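Long-range contacts in D-glycerate 3-kinase (PDB 6CKG), which probably phosphorylates D-glycerate on its 3-hydroxyl at the expense of ATP, giving 3-phosphoglycerate: residues 102-107 with 225-230; 217-222 with 291-296; 110-115 with 229-234; 82-87 with 182-187. One frame throughout, in Å; residues are numbered along the deposited sequence. Where two conformers were deposited one is given.

Contact 1. Residues 102-107 with 225-230; sequences PDNPLL and RSTLHS
With CG trans to its backbone N (chi1 -171°), N104 stretches from its loop toward helix 225-236. In T227 a chi1 of -77° sets OG1 beside the backbone N and thereby CG2 anti to that N, and this methyl is the branch that meets N104. It faces the oxygen end of the amide, N104 OD1 lying 3.3 Å from T227 CG2. L106 approaches that methyl at about a right angle, its branch L106 CD1 3.8 Å from T227 CG2. On the hydroxyl side, P105 CD sits 3.7 Å from T227 OG1. Threonine suits this spot because its apolar branch fills the angle between N104 and L106.

The loop joins helices 91-100 and 118-129, within the long connection between the neighbouring parallel strands 79-83 and 176-180 of a P-loop kinase fold. N104 helps hold its turn, alongside the backbone bond from L107 N to N104 O. The carboxamide oxygen forms an Asx turn, N104 OD1 accepting a weak bond of 2.9 Å from L106 N; a second, also weak, comes from L107 N. Meanwhile the amide nitrogen faces the helix. There N104 ND2 touches S230 CB at 3.5 Å and gives a hydrogen bond of 3.0 Å to a water. That water also lies near S230 OG, but S230 was deposited in two conformers, so this link is doubtful. Beyond T227, L106 also packs on Y223 and I231.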
loop_
_atom_site.group_PDB
_atom_site.type_symbol
_atom_site.label_atom_id
_atom_site.label_comp_id
_atom_site.label_asym_id
_atom_site.label_seq_id
_atom_site.Cartn_x
_atom_site.Cartn_y
_atom_site.Cartn_z
ATOM N N PRO A 102 -2.277 -14.195 20.675
ATOM C CA PRO A 102 -1.045 -15.002 20.696
ATOM C C PRO A 102 -1.049 -16.165 19.718
ATOM O O PRO A 102 0.030 -16.613 19.319
ATOM C CB PRO A 102 -0.973 -15.515 22.148
ATOM C CG PRO A 102 -2.149 -14.883 22.877
ATOM C CD PRO A 102 -3.137 -14.462 21.838
ATOM N N ASP A 103 -2.211 -16.680 19.332
ATOM C CA ASP A 103 -2.274 -17.778 18.380
ATOM C C ASP A 103 -2.346 -17.317 16.931
ATOM O O ASP A 103 -2.530 -18.155 16.044
ATOM C CB ASP A 103 -3.470 -18.677 18.688
ATOM C CG ASP A 103 -3.389 -19.278 20.066
ATOM O OD1 ASP A 103 -2.351 -19.904 20.369
ATOM O OD2 ASP A 103 -4.341 -19.097 20.853
ATOM N N ASN A 104 -2.212 -16.016 16.666
ATOM C CA ASN A 104 -2.264 -15.541 15.290
ATOM C C ASN A 104 -0.852 -15.202 14.826
ATOM O O ASN A 104 -0.332 -14.125 15.163
ATOM C CB ASN A 104 -3.186 -14.326 15.166
ATOM C CG ASN A 104 -3.442 -13.930 13.714
ATOM O OD1 ASN A 104 -2.546 -13.995 12.872
ATOM N ND2 ASN A 104 -4.674 -13.534 13.413
ATOM N N PRO A 105 -0.197 -16.071 14.061
ATOM C CA PRO A 105 1.166 -15.771 13.604
ATOM C C PRO A 105 1.259 -14.543 12.726
ATOM O O PRO A 105 2.329 -13.924 12.655
ATOM C CB PRO A 105 1.553 -17.032 12.821
ATOM C CG PRO A 105 0.243 -17.611 12.379
ATOM C CD PRO A 105 -0.691 -17.353 13.528
ATOM N N LEU A 106 0.184 -14.181 12.025
ATOM C CA LEU A 106 0.246 -13.010 11.161
ATOM C C LEU A 106 0.280 -11.708 11.956
ATOM O O LEU A 106 0.790 -10.703 11.448
ATOM C CB LEU A 106 -0.935 -13.031 10.179
ATOM C CG LEU A 106 -0.844 -14.189 9.185
ATOM C CD1 LEU A 106 -1.971 -14.169 8.114
ATOM C CD2 LEU A 106 0.546 -14.165 8.539
ATOM N N LEU A 107 -0.212 -11.706 13.195
ATOM C CA LEU A 107 -0.201 -10.507 14.022
ATOM C C LEU A 107 0.949 -10.486 15.026
ATOM O O LEU A 107 0.968 -9.628 15.920
ATOM C CB LEU A 107 -1.540 -10.356 14.742
ATOM C CG LEU A 107 -2.745 -10.240 13.802
ATOM C CD1 LEU A 107 -4.059 -10.330 14.570
ATOM C CD2 LEU A 107 -2.663 -8.925 12.994
ATOM N N ARG A 225 -8.292 -21.047 9.607
ATOM C CA ARG A 225 -9.422 -20.206 9.226
ATOM C C ARG A 225 -9.599 -19.041 10.202
ATOM O O ARG A 225 -9.893 -17.917 9.788
ATOM C CB ARG A 225 -10.695 -21.077 9.128
ATOM C CG ARG A 225 -10.702 -22.004 7.881
ATOM C CD ARG A 225 -11.861 -23.046 7.842
ATOM N NE ARG A 225 -13.095 -22.426 8.289
ATOM C CZ ARG A 225 -13.646 -22.639 9.476
ATOM N NH1 ARG A 225 -14.756 -21.992 9.804
ATOM N NH2 ARG A 225 -13.103 -23.518 10.321
ATOM N N SER A 226 -9.389 -19.270 11.503
ATOM C CA SER A 226 -9.552 -18.168 12.453
ATOM C C SER A 226 -8.470 -17.102 12.275
ATOM O O SER A 226 -8.745 -15.903 12.411
ATOM C CB SER A 226 -9.560 -18.696 13.890
ATOM O OG SER A 226 -8.297 -19.220 14.241
ATOM N N THR A 227 -7.236 -17.507 11.969
ATOM C CA THR A 227 -6.203 -16.513 11.700
ATOM C C THR A 227 -6.592 -15.638 10.508
ATOM O O THR A 227 -6.460 -14.410 10.552
ATOM C CB THR A 227 -4.852 -17.187 11.446
ATOM O OG1 THR A 227 -4.284 -17.617 12.685
ATOM C CG2 THR A 227 -3.854 -16.197 10.765
ATOM N N LEU A 228 -7.087 -16.258 9.438
ATOM C CA LEU A 228 -7.438 -15.492 8.243
ATOM C C LEU A 228 -8.650 -14.596 8.488
ATOM O O LEU A 228 -8.694 -13.464 8.002
ATOM C CB LEU A 228 -7.686 -16.432 7.059
ATOM C CG LEU A 228 -6.502 -17.305 6.640
ATOM C CD1 LEU A 228 -6.917 -18.349 5.619
ATOM C CD2 LEU A 228 -5.355 -16.449 6.109
ATOM N N HIS A 229 -9.639 -15.083 9.242
ATOM C CA HIS A 229 -10.808 -14.262 9.553
ATOM C C HIS A 229 -10.417 -13.012 10.336
ATOM O O HIS A 229 -11.004 -11.941 10.132
ATOM C CB HIS A 229 -11.830 -15.082 10.344
ATOM C CG HIS A 229 -12.730 -15.944 9.496
ATOM N ND1 HIS A 229 -13.567 -15.426 8.531
ATOM C CD2 HIS A 229 -12.963 -17.281 9.514
ATOM C CE1 HIS A 229 -14.257 -16.408 7.971
ATOM N NE2 HIS A 229 -13.910 -17.545 8.552
ATOM N N SER A 230 -9.442 -13.141 11.257
ATOM C CA SER A 230 -8.972 -11.992 12.031
ATOM C C SER A 230 -8.385 -10.911 11.128
ATOM O O SER A 230 -8.694 -9.726 11.279
ATOM C CB SER A 230 -7.936 -12.436 13.065
ATOM O OG SER A 230 -8.495 -13.367 13.975
HETATM O O HOH W 1 -6.636 -14.148 15.601
#

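Contact 2. Residues 217-222 with 291-296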
loop_
_atom_site.group_PDB
_atom_site.type_symbol
_atom_site.label_atom_id
_atom_site.label_comp_id
_atom_site.label_asym_id
_atom_site.label_seq_id
_atom_site.Cartn_x
_atom_site.Cartn_y
_atom_site.Cartn_z
ATOM N N MET A 217 1.588 -24.155 -3.777
ATOM C CA MET A 217 0.501 -24.259 -2.811
ATOM C C MET A 217 -0.035 -22.873 -2.479
ATOM O O MET A 217 0.754 -21.955 -2.234
ATOM C CB MET A 217 0.998 -24.940 -1.536
ATOM C CG MET A 217 -0.074 -25.220 -0.494
ATOM S SD MET A 217 0.634 -25.424 1.153
ATOM C CE MET A 217 -0.490 -26.611 1.885
ATOM N N PRO A 218 -1.353 -22.671 -2.466
ATOM C CA PRO A 218 -1.884 -21.384 -1.994
ATOM C C PRO A 218 -1.498 -21.150 -0.537
ATOM O O PRO A 218 -1.669 -22.021 0.322
ATOM C CB PRO A 218 -3.400 -21.531 -2.179
ATOM C CG PRO A 218 -3.551 -22.614 -3.236
ATOM C CD PRO A 218 -2.420 -23.566 -2.950
ATOM N N THR A 219 -0.948 -19.966 -0.258
ATOM C CA THR A 219 -0.402 -19.732 1.075
ATOM C C THR A 219 -1.482 -19.626 2.146
ATOM O O THR A 219 -1.169 -19.787 3.330
ATOM C CB THR A 219 0.462 -18.477 1.088
ATOM O OG1 THR A 219 -0.345 -17.340 0.769
ATOM C CG2 THR A 219 1.586 -18.602 0.076
ATOM N N ILE A 220 -2.739 -19.363 1.779
ATOM C CA ILE A 220 -3.767 -19.308 2.814
ATOM C C ILE A 220 -3.880 -20.652 3.521
ATOM O O ILE A 220 -4.257 -20.705 4.695
ATOM C CB ILE A 220 -5.134 -18.862 2.248
ATOM C CG1 ILE A 220 -5.614 -19.794 1.145
ATOM C CG2 ILE A 220 -5.059 -17.412 1.758
ATOM C CD1 ILE A 220 -7.041 -19.474 0.645
ATOM N N LEU A 221 -3.530 -21.749 2.837
ATOM C CA LEU A 221 -3.568 -23.068 3.464
ATOM C C LEU A 221 -2.507 -23.231 4.543
ATOM O O LEU A 221 -2.550 -24.222 5.273
ATOM C CB LEU A 221 -3.397 -24.174 2.421
ATOM C CG LEU A 221 -4.500 -24.302 1.358
ATOM C CD1 LEU A 221 -4.222 -25.466 0.441
ATOM C CD2 LEU A 221 -5.868 -24.470 2.013
ATOM N N LEU A 222 -1.553 -22.297 4.653
ATOM C CA LEU A 222 -0.592 -22.349 5.748
ATOM C C LEU A 222 -1.185 -21.881 7.069
ATOM O O LEU A 222 -0.546 -22.047 8.112
ATOM C CB LEU A 222 0.642 -21.497 5.419
ATOM C CG LEU A 222 1.519 -21.938 4.241
ATOM C CD1 LEU A 222 2.448 -20.809 3.837
ATOM C CD2 LEU A 222 2.314 -23.198 4.590
ATOM N N TYR A 291 2.753 -12.267 3.792
ATOM C CA TYR A 291 2.005 -11.308 2.982
ATOM C C TYR A 291 1.120 -11.964 1.931
ATOM O O TYR A 291 0.042 -11.440 1.631
ATOM C CB TYR A 291 2.961 -10.339 2.277
ATOM C CG TYR A 291 3.663 -9.400 3.225
ATOM C CD1 TYR A 291 4.793 -9.811 3.942
ATOM C CD2 TYR A 291 3.190 -8.106 3.422
ATOM C CE1 TYR A 291 5.430 -8.952 4.821
ATOM C CE2 TYR A 291 3.821 -7.244 4.297
ATOM C CZ TYR A 291 4.939 -7.669 4.987
ATOM O OH TYR A 291 5.557 -6.807 5.854
ATOM N N MET A 292 1.565 -13.077 1.349
ATOM C CA MET A 292 0.835 -13.708 0.250
ATOM C C MET A 292 -0.631 -14.032 0.544
ATOM O O MET A 292 -1.450 -13.905 -0.379
ATOM C CB MET A 292 1.571 -14.983 -0.189
ATOM C CG MET A 292 2.475 -14.801 -1.386
ATOM S SD MET A 292 1.608 -14.230 -2.865
ATOM C CE MET A 292 2.527 -12.733 -3.157
ATOM N N PRO A 293 -1.032 -14.468 1.749
ATOM C CA PRO A 293 -2.472 -14.696 1.969
ATOM C C PRO A 293 -3.304 -13.447 1.757
ATOM O O PRO A 293 -4.452 -13.546 1.304
ATOM C CB PRO A 293 -2.551 -15.176 3.427
ATOM C CG PRO A 293 -1.178 -15.530 3.814
ATOM C CD PRO A 293 -0.238 -14.776 2.953
ATOM N N SER A 294 -2.744 -12.267 2.042
ATOM C CA SER A 294 -3.492 -11.037 1.825
ATOM C C SER A 294 -3.677 -10.755 0.341
ATOM O O SER A 294 -4.746 -10.289 -0.066
ATOM C CB SER A 294 -2.793 -9.856 2.510
ATOM O OG SER A 294 -3.034 -9.876 3.912
ATOM N N TYR A 295 -2.632 -10.978 -0.469
ATOM C CA TYR A 295 -2.779 -10.884 -1.920
ATOM C C TYR A 295 -3.838 -11.853 -2.424
ATOM O O TYR A 295 -4.694 -11.485 -3.236
ATOM C CB TYR A 295 -1.443 -11.168 -2.617
ATOM C CG TYR A 295 -0.375 -10.098 -2.463
ATOM C CD1 TYR A 295 -0.360 -8.974 -3.282
ATOM C CD2 TYR A 295 0.644 -10.240 -1.534
ATOM C CE1 TYR A 295 0.632 -7.999 -3.154
ATOM C CE2 TYR A 295 1.638 -9.270 -1.399
ATOM C CZ TYR A 295 1.625 -8.158 -2.206
ATOM O OH TYR A 295 2.618 -7.213 -2.068
ATOM N N GLU A 296 -3.784 -13.106 -1.955
ATOM C CA GLU A 296 -4.707 -14.133 -2.439
ATOM C C GLU A 296 -6.157 -13.787 -2.113
ATOM O O GLU A 296 -7.046 -13.951 -2.957
ATOM C CB GLU A 296 -4.336 -15.493 -1.844
ATOM C CG GLU A 296 -2.979 -16.019 -2.309
ATOM C CD GLU A 296 -2.564 -17.302 -1.610
ATOM O OE1 GLU A 296 -3.418 -17.939 -0.968
ATOM O OE2 GLU A 296 -1.384 -17.692 -1.723
#
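A carboxylate from a long helix anchors the start of a 3-10 turn in this buried contact: E296, on helix 281-298 of the P-loop kinase fold, grips T219 and I220 at the head of the 3-10 segment 219-222. The turn lies in the loop between helices 191-204 and 225-236, with A201 packing on P218 and I220, and W260 of helix 258-273 on T219.

Glutamate suits the place because its chain, extended beyond CG, carries two acceptors up to adjacent backbone amides. T219 N gives a bond of 2.7 Å to E296 OE2, at an N-H...O angle of 155° and on the syn lone pair. I220 N reaches E296 OE1 at 3.2 Å, also from the syn side but out of the carboxylate plane. The threonine adds a second donor to the first oxygen: T219 OG1 is 2.7 Å from E296 OE2 and stands well above the plane, 66° out of it. Three donors on one carboxylate would probably favour its ionised form.

Apolar contacts fill in beside the carboxylate, with I220 CG2 3.8 Å from P293 CB, the two side chains running antiparallel past one another. Held with chi1 at 63°, T219 points OG1 at the helix's kink as well, where it touches M292 CB at 3.2 Å and lies 3.1 Å from P293 N, the tertiary amide nitrogen of a proline, which has no hydrogen to give.

Contact 3. Residues 110-115 with 229-234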
loop_
_atom_site.group_PDB
_atom_site.type_symbol
_atom_site.label_atom_id
_atom_site.label_comp_id
_atom_site.label_asym_id
_atom_site.label_seq_id
_atom_site.Cartn_x
_atom_site.Cartn_y
_atom_site.Cartn_z
ATOM N N ARG A 110 4.776 -6.651 12.584
ATOM C CA ARG A 110 4.219 -5.743 11.590
ATOM C C ARG A 110 3.949 -6.455 10.265
ATOM O O ARG A 110 4.603 -7.442 9.908
ATOM C CB ARG A 110 5.176 -4.573 11.325
ATOM C CG ARG A 110 6.427 -4.970 10.555
ATOM C CD ARG A 110 7.471 -3.841 10.527
ATOM N NE ARG A 110 8.566 -4.168 9.620
ATOM C CZ ARG A 110 9.837 -4.325 9.981
ATOM N NH1 ARG A 110 10.209 -4.154 11.245
ATOM N NH2 ARG A 110 10.747 -4.635 9.066
ATOM N N GLY A 111 3.009 -5.896 9.501
ATOM C CA GLY A 111 2.793 -6.317 8.138
ATOM C C GLY A 111 1.348 -6.211 7.701
ATOM O O GLY A 111 0.952 -5.298 6.967
ATOM N N PRO A 112 0.531 -7.157 8.140
ATOM C CA PRO A 112 -0.820 -7.301 7.593
ATOM C C PRO A 112 -1.800 -6.341 8.253
ATOM O O PRO A 112 -1.457 -5.600 9.177
ATOM C CB PRO A 112 -1.174 -8.763 7.909
ATOM C CG PRO A 112 -0.344 -9.106 9.060
ATOM C CD PRO A 112 0.935 -8.326 8.939
ATOM N N ALA A 113 -3.034 -6.370 7.738
ATOM C CA ALA A 113 -4.137 -5.588 8.273
ATOM C C ALA A 113 -4.268 -5.796 9.773
ATOM O O ALA A 113 -4.323 -6.933 10.261
ATOM C CB ALA A 113 -5.444 -5.973 7.559
ATOM N N GLY A 114 -4.315 -4.680 10.501
ATOM C CA GLY A 114 -4.322 -4.663 11.948
ATOM C C GLY A 114 -3.056 -4.087 12.553
ATOM O O GLY A 114 -3.086 -3.626 13.703
ATOM N N THR A 115 -1.945 -4.111 11.819
ATOM C CA THR A 115 -0.660 -3.666 12.340
ATOM C C THR A 115 -0.344 -2.209 11.981
ATOM O O THR A 115 0.791 -1.772 12.168
ATOM C CB THR A 115 0.460 -4.583 11.834
ATOM O OG1 THR A 115 0.605 -4.439 10.414
ATOM C CG2 THR A 115 0.173 -6.086 12.190
ATOM N N HIS A 229 -9.639 -15.083 9.242
ATOM C CA HIS A 229 -10.808 -14.262 9.553
ATOM C C HIS A 229 -10.417 -13.012 10.336
ATOM O O HIS A 229 -11.004 -11.941 10.132
ATOM C CB HIS A 229 -11.830 -15.082 10.344
ATOM C CG HIS A 229 -12.730 -15.944 9.496
ATOM N ND1 HIS A 229 -13.567 -15.426 8.531
ATOM C CD2 HIS A 229 -12.963 -17.281 9.514
ATOM C CE1 HIS A 229 -14.257 -16.408 7.971
ATOM N NE2 HIS A 229 -13.910 -17.545 8.552
ATOM N N SER A 230 -9.442 -13.141 11.257
ATOM C CA SER A 230 -8.972 -11.992 12.031
ATOM C C SER A 230 -8.385 -10.911 11.128
ATOM O O SER A 230 -8.694 -9.726 11.279
ATOM C CB SER A 230 -7.936 -12.436 13.065
ATOM O OG SER A 230 -8.495 -13.367 13.975
ATOM N N ILE A 231 -7.517 -11.299 10.191
ATOM C CA ILE A 231 -6.969 -10.301 9.270
ATOM C C ILE A 231 -8.088 -9.657 8.455
ATOM O O ILE A 231 -8.102 -8.435 8.239
ATOM C CB ILE A 231 -5.903 -10.936 8.360
ATOM C CG1 ILE A 231 -4.814 -11.610 9.198
ATOM C CG2 ILE A 231 -5.313 -9.879 7.404
ATOM C CD1 ILE A 231 -4.108 -10.654 10.179
ATOM N N ASN A 232 -9.042 -10.472 7.995
ATOM C CA ASN A 232 -10.201 -9.972 7.250
ATOM C C ASN A 232 -10.967 -8.933 8.059
ATOM O O ASN A 232 -11.328 -7.867 7.545
ATOM C CB ASN A 232 -11.122 -11.151 6.891
ATOM C CG ASN A 232 -12.253 -10.770 5.940
ATOM O OD1 ASN A 232 -12.034 -10.078 4.955
ATOM N ND2 ASN A 232 -13.473 -11.234 6.233
ATOM N N GLN A 233 -11.264 -9.250 9.323
ATOM C CA GLN A 233 -11.979 -8.320 10.188
ATOM C C GLN A 233 -11.171 -7.051 10.425
ATOM O O GLN A 233 -11.731 -5.948 10.493
ATOM C CB GLN A 233 -12.289 -8.995 11.522
ATOM C CG GLN A 233 -13.403 -8.324 12.294
ATOM C CD GLN A 233 -14.746 -8.542 11.636
ATOM O OE1 GLN A 233 -14.976 -9.584 11.024
ATOM N NE2 GLN A 233 -15.635 -7.558 11.740
ATOM N N ASN A 234 -9.854 -7.197 10.592
ATOM C CA ASN A 234 -8.979 -6.035 10.683
ATOM C C ASN A 234 -9.090 -5.165 9.438
ATOM O O ASN A 234 -9.133 -3.937 9.538
ATOM C CB ASN A 234 -7.532 -6.483 10.882
ATOM C CG ASN A 234 -7.290 -7.083 12.253
ATOM O OD1 ASN A 234 -8.184 -7.126 13.093
ATOM N ND2 ASN A 234 -6.085 -7.577 12.471
#
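A type II beta turn, P112 to T115, docks on the flank of helix 225-236, with A113 and G114 at its corner facing I231 and N234. In such a turn the carbonyl of the second residue stands outward from the loop's own bonding, and here the helix makes use of it: N234 ND2 donates to A113 O at 2.9 Å and a nearly straight 163°. The acceptor lies close to the plane of the asparagine's amide, whereas the donor is tilted 33° from the plane of the A113 carbonyl.

Beside this bond the packing is mostly apolar. A113 CB, small enough to approach the helix backbone, lies 3.7 Å from I231 O and 3.9 Å from I231 CG2. The other branch of the isoleucine, I231 CD1, reaches the proline ring at P112 CB, 4.2 Å away. At the third place of the turn, glycine accepts a phi of 112° easily, and its bare G114 CA lets N234 ND2 come to 3.4 Å. The turn is closed from within by P112 O, which takes T115 N and also T115 OG1, the latter at 2.7 Å; the same hydroxyl receives G111 N.

Helix 281-298 borders the contact through F298, which packs on I231, and R290, which packs on P112. Helix 91-100 meets the loop through Q94 and L97 against T115, and T115 pairs by backbone bonds with L89.

Contact 4. Residues 82-87 with 182-187; sequences MSLDDF and WMNGFG. With EDO (1,2-ethanediol), chain C.
Strand 79-83 ends in a short 3-10 turn, 84-86, which faces the type II turn M183-F186, L84 CA standing 7.6 Å from N184 CA. Leucine bridges that distance: with CG trans to its backbone N (chi1 -177°), L84 drives one methyl between the turn's side chains. L84 CD2 presses tightly on M183 CG at 3.5 Å and lies equally close, 3.5 Å, to N184 OD1, a buried oxygen without a polar partner in the model. Obliquely to the indole, L84 CD2 also comes within 4.4 Å of W182 CD1.

Next to this packing, D85 works through water. Two waters donate to D85 OD1; one accepts from W182 N, and the other accepts weakly from W182 NE1, both lying in the indole plane. D85 OD2 makes a salt bridge with K154. Away from W182, a 1,2-ethanediol, probably from the crystallisation liquor, accepts from S83 N through its O2 and donates from that O2 to D86 OD2 at 2.7 Å.

The site lies at the C-terminal end of the parallel strands, where P-loop kinases generally bind their substrates. L84 and M183 thus meet by shape, whereas D85 reaches W182 indirectly, through water, a link that can probably rearrange.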
loop_
_atom_site.group_PDB
_atom_site.type_symbol
_atom_site.label_atom_id
_atom_site.label_comp_id
_atom_site.label_asym_id
_atom_site.label_seq_id
_atom_site.Cartn_x
_atom_site.Cartn_y
_atom_site.Cartn_z
ATOM N N MET A 82 2.332 9.764 1.219
ATOM C CA MET A 82 2.103 8.893 2.369
ATOM C C MET A 82 2.402 7.456 1.961
ATOM O O MET A 82 1.811 6.942 1.001
ATOM C CB MET A 82 0.659 8.994 2.874
ATOM C CG MET A 82 0.404 10.181 3.761
ATOM S SD MET A 82 -1.331 10.396 4.185
ATOM C CE MET A 82 -1.711 8.805 4.953
ATOM N N SER A 83 3.313 6.809 2.683
ATOM C CA SER A 83 3.616 5.399 2.488
ATOM C C SER A 83 3.033 4.606 3.652
ATOM O O SER A 83 3.271 4.944 4.813
ATOM C CB SER A 83 5.123 5.175 2.397
ATOM O OG SER A 83 5.673 5.987 1.391
ATOM N N LEU A 84 2.281 3.551 3.338
ATOM C CA LEU A 84 1.588 2.789 4.378
ATOM C C LEU A 84 2.532 2.306 5.482
ATOM O O LEU A 84 2.179 2.336 6.667
ATOM C CB LEU A 84 0.864 1.604 3.745
ATOM C CG LEU A 84 0.038 0.739 4.696
ATOM C CD1 LEU A 84 -1.110 1.572 5.232
ATOM C CD2 LEU A 84 -0.484 -0.482 3.929
ATOM N N ASP A 85 3.738 1.865 5.118
ATOM C CA ASP A 85 4.659 1.319 6.114
ATOM C C ASP A 85 5.099 2.366 7.133
ATOM O O ASP A 85 5.496 2.010 8.244
ATOM C CB ASP A 85 5.899 0.745 5.442
ATOM C CG ASP A 85 5.603 -0.453 4.580
ATOM O OD1 ASP A 85 4.412 -0.744 4.302
ATOM O OD2 ASP A 85 6.588 -1.099 4.173
ATOM N N ASP A 86 5.074 3.652 6.777
ATOM C CA ASP A 86 5.442 4.669 7.756
ATOM C C ASP A 86 4.379 4.841 8.829
ATOM O O ASP A 86 4.617 5.560 9.807
ATOM C CB ASP A 86 5.699 6.011 7.069
ATOM C CG ASP A 86 7.010 6.033 6.339
ATOM O OD1 ASP A 86 8.029 5.676 6.965
ATOM O OD2 ASP A 86 7.014 6.371 5.129
ATOM N N PHE A 87 3.234 4.183 8.668
ATOM C CA PHE A 87 2.105 4.277 9.576
ATOM C C PHE A 87 1.861 2.974 10.349
ATOM O O PHE A 87 0.785 2.788 10.925
ATOM C CB PHE A 87 0.859 4.690 8.795
ATOM C CG PHE A 87 0.897 6.120 8.311
ATOM C CD1 PHE A 87 1.538 6.458 7.125
ATOM C CD2 PHE A 87 0.289 7.124 9.044
ATOM C CE1 PHE A 87 1.575 7.774 6.691
ATOM C CE2 PHE A 87 0.327 8.450 8.610
ATOM C CZ PHE A 87 0.969 8.770 7.441
ATOM N N TRP A 182 1.613 -1.738 -0.029
ATOM C CA TRP A 182 1.522 -3.073 -0.614
ATOM C C TRP A 182 0.090 -3.608 -0.594
ATOM O O TRP A 182 -0.272 -4.438 -1.425
ATOM C CB TRP A 182 2.468 -4.027 0.126
ATOM C CG TRP A 182 1.972 -4.421 1.494
ATOM C CD1 TRP A 182 2.178 -3.748 2.663
ATOM C CD2 TRP A 182 1.179 -5.575 1.828
ATOM N NE1 TRP A 182 1.573 -4.413 3.710
ATOM C CE2 TRP A 182 0.948 -5.534 3.220
ATOM C CE3 TRP A 182 0.650 -6.638 1.083
ATOM C CZ2 TRP A 182 0.214 -6.517 3.890
ATOM C CZ3 TRP A 182 -0.085 -7.618 1.744
ATOM C CH2 TRP A 182 -0.301 -7.547 3.137
ATOM N N MET A 183 -0.734 -3.149 0.343
ATOM C CA MET A 183 -2.112 -3.601 0.454
ATOM C C MET A 183 -3.107 -2.457 0.311
ATOM O O MET A 183 -4.263 -2.600 0.725
ATOM C CB MET A 183 -2.334 -4.335 1.790
ATOM C CG MET A 183 -1.914 -3.527 3.034
ATOM S SD MET A 183 -2.485 -4.155 4.656
ATOM C CE MET A 183 -4.129 -3.441 4.715
ATOM N N ASN A 184 -2.693 -1.312 -0.238
ATOM C CA ASN A 184 -3.621 -0.196 -0.333
ATOM C C ASN A 184 -4.806 -0.586 -1.210
ATOM O O ASN A 184 -4.638 -1.171 -2.284
ATOM C CB ASN A 184 -2.912 1.061 -0.877
ATOM C CG ASN A 184 -2.274 1.881 0.229
ATOM O OD1 ASN A 184 -1.964 1.350 1.301
ATOM N ND2 ASN A 184 -2.079 3.180 -0.015
ATOM N N GLY A 185 -6.011 -0.294 -0.740
ATOM C CA GLY A 185 -7.198 -0.639 -1.495
ATOM C C GLY A 185 -7.672 -2.082 -1.341
ATOM O O GLY A 185 -8.779 -2.403 -1.793
ATOM N N PHE A 186 -6.900 -2.952 -0.695
ATOM C CA PHE A 186 -7.358 -4.329 -0.483
ATOM C C PHE A 186 -8.710 -4.327 0.219
ATOM O O PHE A 186 -8.930 -3.561 1.164
ATOM C CB PHE A 186 -6.346 -5.120 0.345
ATOM C CG PHE A 186 -5.171 -5.613 -0.444
ATOM C CD1 PHE A 186 -4.904 -5.105 -1.701
ATOM C CD2 PHE A 186 -4.341 -6.596 0.067
ATOM C CE1 PHE A 186 -3.810 -5.556 -2.440
ATOM C CE2 PHE A 186 -3.248 -7.060 -0.654
ATOM C CZ PHE A 186 -2.990 -6.548 -1.917
ATOM N N GLY A 187 -9.631 -5.162 -0.274
ATOM C CA GLY A 187 -10.980 -5.215 0.249
ATOM C C GLY A 187 -11.265 -6.450 1.100
ATOM O O GLY A 187 -10.840 -7.568 0.783
HETATM C C1 EDO C . 6.417 10.146 5.367
HETATM O O1 EDO C . 7.378 9.263 5.983
HETATM C C2 EDO C . 5.075 9.428 5.262
HETATM O O2 EDO C . 5.232 8.273 4.426
HETATM O O HOH W 2 3.790 -0.843 1.669
HETATM O O HOH W 3 2.627 -2.321 5.684
#

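Contact 4 opens first along the chain and closes at 182-187, before contact 2 opens at 217-222. Contacts 1 and 3 open inside contact 4 and close on helix 225-236, inside contact 2, so four of the six pairs cross. On that shared helix contacts 1 and 3 have centres about 8 Å apart, L107 CD2 packing on I231 CD1. Contact 2, its centre about 13 Å from the centre of each, brings in helix 281-298 and meets contact 1 through L228. Contact 4, centre about 3 Å from the chain's centre, touches contact 2 where W182 packs on Y291 and S294. A continuous packing path thus runs from helix 225-236 through helix 281-298 and loop 110-115 to W182, beside the C-terminal ends of the parallel strands.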